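Local coordinates for protein peptidyl tryptophan dihydroxylase (Pseudomonas putida, PDB 7CTQ) that acts as a flavin-dependent monooxygenase that dihydroxylates a peptidyl tryptophan, a step essential for making the tryptophylquinone cofactor of quinohemoprotein amine dehydrogenase, at residues V9-G14 with E140-Q145. Numbering follows the deposited sequence.
Sequences VVLGAG and EARGRQ. With FAD (flavin-adenine dinucleotide), chain C.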
loop_
_atom_site.group_PDB
_atom_site.type_symbol
_atom_site.label_atom_id
_atom_site.label_comp_id
_atom_site.label_asym_id
_atom_site.label_seq_id
_atom_site.Cartn_x
_atom_site.Cartn_y
_atom_site.Cartn_z
ATOM N N VAL A 9 3.857 18.566 9.951
ATOM C CA VAL A 9 4.933 17.634 10.266
ATOM C C VAL A 9 4.491 16.231 9.881
ATOM O O VAL A 9 3.403 15.787 10.274
ATOM C CB VAL A 9 5.329 17.687 11.753
ATOM C CG1 VAL A 9 6.479 16.730 12.006
ATOM C CG2 VAL A 9 5.680 19.122 12.173
ATOM N N VAL A 10 5.342 15.540 9.124
ATOM C CA VAL A 10 5.147 14.151 8.720
ATOM C C VAL A 10 6.065 13.271 9.564
ATOM O O VAL A 10 7.276 13.518 9.632
ATOM C CB VAL A 10 5.450 13.960 7.223
ATOM C CG1 VAL A 10 5.382 12.473 6.838
ATOM C CG2 VAL A 10 4.510 14.813 6.350
ATOM N N LEU A 11 5.501 12.233 10.183
ATOM C CA LEU A 11 6.270 11.258 10.952
ATOM C C LEU A 11 6.532 10.029 10.099
ATOM O O LEU A 11 5.591 9.313 9.734
ATOM C CB LEU A 11 5.542 10.847 12.231
ATOM C CG LEU A 11 4.846 11.957 13.004
ATOM C CD1 LEU A 11 4.171 11.403 14.251
ATOM C CD2 LEU A 11 5.842 13.054 13.362
ATOM N N GLY A 12 7.803 9.776 9.798
ATOM C CA GLY A 12 8.186 8.613 9.018
ATOM C C GLY A 12 8.511 8.951 7.577
ATOM O O GLY A 12 7.758 9.676 6.909
ATOM N N ALA A 13 9.631 8.427 7.080
ATOM C CA ALA A 13 10.101 8.781 5.750
ATOM C C ALA A 13 10.243 7.546 4.876
ATOM O O ALA A 13 11.243 7.389 4.168
ATOM C CB ALA A 13 11.432 9.534 5.826
ATOM N N GLY A 14 9.253 6.663 4.917
ATOM C CA GLY A 14 9.167 5.600 3.946
ATOM C C GLY A 14 8.515 6.121 2.682
ATOM O O GLY A 14 8.267 7.326 2.538
ATOM N N GLU A 140 0.708 10.878 9.893
ATOM C CA GLU A 140 1.227 9.649 10.490
ATOM C C GLU A 140 1.595 8.684 9.373
ATOM O O GLU A 140 0.721 8.169 8.663
ATOM C CB GLU A 140 0.202 9.023 11.429
ATOM C CG GLU A 140 0.588 7.634 11.866
ATOM C CD GLU A 140 1.859 7.657 12.666
ATOM O OE1 GLU A 140 1.801 8.127 13.819
ATOM O OE2 GLU A 140 2.906 7.222 12.145
ATOM N N ALA A 141 2.889 8.439 9.218
ATOM C CA ALA A 141 3.398 7.656 8.108
ATOM C C ALA A 141 4.506 6.733 8.578
ATOM O O ALA A 141 5.461 6.459 7.843
ATOM C CB ALA A 141 3.896 8.561 6.983
ATOM N N ARG A 142 4.401 6.231 9.806
ATOM C CA ARG A 142 5.437 5.350 10.333
ATOM C C ARG A 142 5.195 3.885 10.016
ATOM O O ARG A 142 5.742 3.018 10.706
ATOM C CB ARG A 142 5.593 5.538 11.840
ATOM C CG ARG A 142 6.032 6.937 12.236
ATOM C CD ARG A 142 6.207 7.022 13.728
ATOM N NE ARG A 142 5.104 7.752 14.335
ATOM C CZ ARG A 142 4.574 7.444 15.511
ATOM N NH1 ARG A 142 5.067 6.424 16.207
ATOM N NH2 ARG A 142 3.560 8.160 15.990
ATOM N N GLY A 143 4.396 3.588 8.990
ATOM C CA GLY A 143 4.258 2.215 8.552
ATOM C C GLY A 143 3.584 1.346 9.597
ATOM O O GLY A 143 2.769 1.805 10.405
ATOM N N ARG A 144 3.927 0.053 9.570
ATOM C CA ARG A 144 3.422 -0.858 10.592
ATOM C C ARG A 144 3.920 -0.497 11.995
ATOM O O ARG A 144 3.318 -0.941 12.983
ATOM C CB ARG A 144 3.795 -2.301 10.230
ATOM C CG ARG A 144 3.087 -2.818 8.971
ATOM C CD ARG A 144 3.362 -4.299 8.739
ATOM N NE ARG A 144 2.654 -4.903 7.604
ATOM C CZ ARG A 144 1.573 -5.678 7.711
ATOM N NH1 ARG A 144 1.009 -6.209 6.631
ATOM N NH2 ARG A 144 1.045 -5.919 8.901
ATOM N N GLN A 145 4.956 0.300 12.114
ATOM C CA GLN A 145 5.391 0.746 13.442
ATOM C C GLN A 145 4.507 1.853 13.991
ATOM O O GLN A 145 4.849 2.411 15.035
ATOM C CB GLN A 145 6.883 1.189 13.422
ATOM C CG GLN A 145 7.789 0.243 12.681
ATOM C CD GLN A 145 9.227 0.751 12.569
ATOM O OE1 GLN A 145 9.800 1.260 13.531
ATOM N NE2 GLN A 145 9.790 0.651 11.380
HETATM P PA FAD C . 7.634 2.243 5.878
HETATM O O1A FAD C . 8.261 1.969 4.567
HETATM O O2A FAD C . 7.747 1.080 6.854
HETATM O O5B FAD C . 8.186 3.597 6.428
HETATM C C5B FAD C . 8.086 3.939 7.824
HETATM C C4B FAD C . 9.279 4.802 8.140
HETATM O O4B FAD C . 9.116 5.369 9.461
HETATM C C3B FAD C . 10.635 4.089 8.138
HETATM O O3B FAD C . 11.635 4.935 7.575
HETATM C C2B FAD C . 10.872 3.794 9.625
HETATM O O2B FAD C . 12.253 3.751 9.979
HETATM C C1B FAD C . 10.224 5.023 10.263
HETATM N N9A FAD C . 9.785 4.893 11.646
HETATM C C8A FAD C . 9.205 3.825 12.269
HETATM N N7A FAD C . 8.909 4.022 13.531
HETATM C C5A FAD C . 9.360 5.309 13.760
HETATM C C6A FAD C . 9.371 6.125 14.911
HETATM N N6A FAD C . 8.893 5.745 16.095
HETATM N N1A FAD C . 9.892 7.375 14.804
HETATM C C2A FAD C . 10.374 7.766 13.621
HETATM N N3A FAD C . 10.417 7.079 12.474
HETATM C C4A FAD C . 9.892 5.857 12.607
HETATM N N1 FAD C . 6.627 -4.295 -0.564
HETATM C C2 FAD C . 7.110 -4.461 -1.832
HETATM O O2 FAD C . 6.932 -3.615 -2.710
HETATM N N3 FAD C . 7.828 -5.595 -2.148
HETATM C C4 FAD C . 8.131 -6.631 -1.288
HETATM O O4 FAD C . 8.792 -7.589 -1.683
HETATM C C4X FAD C . 7.615 -6.450 0.055
HETATM N N5 FAD C . 7.850 -7.389 0.933
HETATM C C5X FAD C . 7.355 -7.218 2.217
HETATM C C6 FAD C . 7.590 -8.213 3.166
HETATM C C7 FAD C . 7.100 -8.097 4.463
HETATM C C7M FAD C . 7.375 -9.189 5.463
HETATM C C8 FAD C . 6.356 -6.962 4.822
HETATM C C8M FAD C . 5.820 -6.800 6.220
HETATM C C9 FAD C . 6.124 -5.965 3.880
HETATM C C9A FAD C . 6.610 -6.087 2.584
HETATM N N10 FAD C . 6.395 -5.090 1.611
HETATM C C10 FAD C . 6.871 -5.248 0.324
HETATM C "C1'" FAD C . 5.586 -3.912 1.927
HETATM C "C2'" FAD C . 6.388 -2.635 2.120
HETATM O "O2'" FAD C . 7.463 -2.828 3.038
HETATM C "C3'" FAD C . 5.443 -1.558 2.650
HETATM O "O3'" FAD C . 4.267 -1.584 1.849
HETATM C "C4'" FAD C . 5.989 -0.134 2.645
HETATM O "O4'" FAD C . 7.350 -0.097 3.085
HETATM C "C5'" FAD C . 5.137 0.770 3.504
HETATM O "O5'" FAD C . 5.568 2.125 3.309
HETATM P P FAD C . 5.391 3.192 4.431
HETATM O O1P FAD C . 3.886 3.287 4.722
HETATM O O2P FAD C . 6.085 4.459 4.068
HETATM O O3P FAD C . 6.082 2.515 5.689
HETATM O O HOH W 1 6.377 6.949 5.346
#
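Leu11 and Glu140 form the last parallel bridge between two neighbouring strands of the FAD-binding Rossmann-type sheet, just where both strands end and the backbone runs on into loops that line the FAD pocket. Beyond the bridge, the amide of Ala141 donates to Leu11 O at 2.9 Å. Val10 CG1 touches the Ala141 methyl on one face of the sheet, whereas Leu11 and Glu140 share the other. There Leu11 and Arg142 run side by side in the same direction: Leu11 CB and CD1 lie against the guanidinium end, with CD1 3.7 Å from Arg142 NH2. Arg142 is bent at its third torsion (chi3 -105°), which turns the guanidinium back toward Glu140, and NH2 makes a salt bridge of 2.8 Å to Glu140 OE1. The second oxygen, Glu140 OE2, accepts the backbone N-H of Arg142 at 2.9 Å. Both oxygens of Glu140 thus hold Arg142, one at its backbone and one at its guanidinium, which probably restrains the loop here. Arg142 CD meanwhile packs 3.5 Å from C6A of the adenine. In the loop after strand 8-11, Gly12 and Gly14 fit the GxGxxG pattern, and Gly14 is the N-cap of helix 15-27. Gly12 CA passes close to Ala141 O and lies 3.4 Å from FAD O4B, while the carbonyl carbon of Gly14 approaches FAD O2P. A water links the two loops and the cofactor: it lies 2.7 Å from Ala141 O and 2.8 Å from FAD O2P, and weakly accepts the N-H of Gly14. The chemistry thus couples sheet and cofactor: the buried Glu140 carboxylate probably offsets the charge of Arg142 beside the adenine, while the bridging water and the close approach of the glycine backbone are consistent with a diphosphate site at the strand ends.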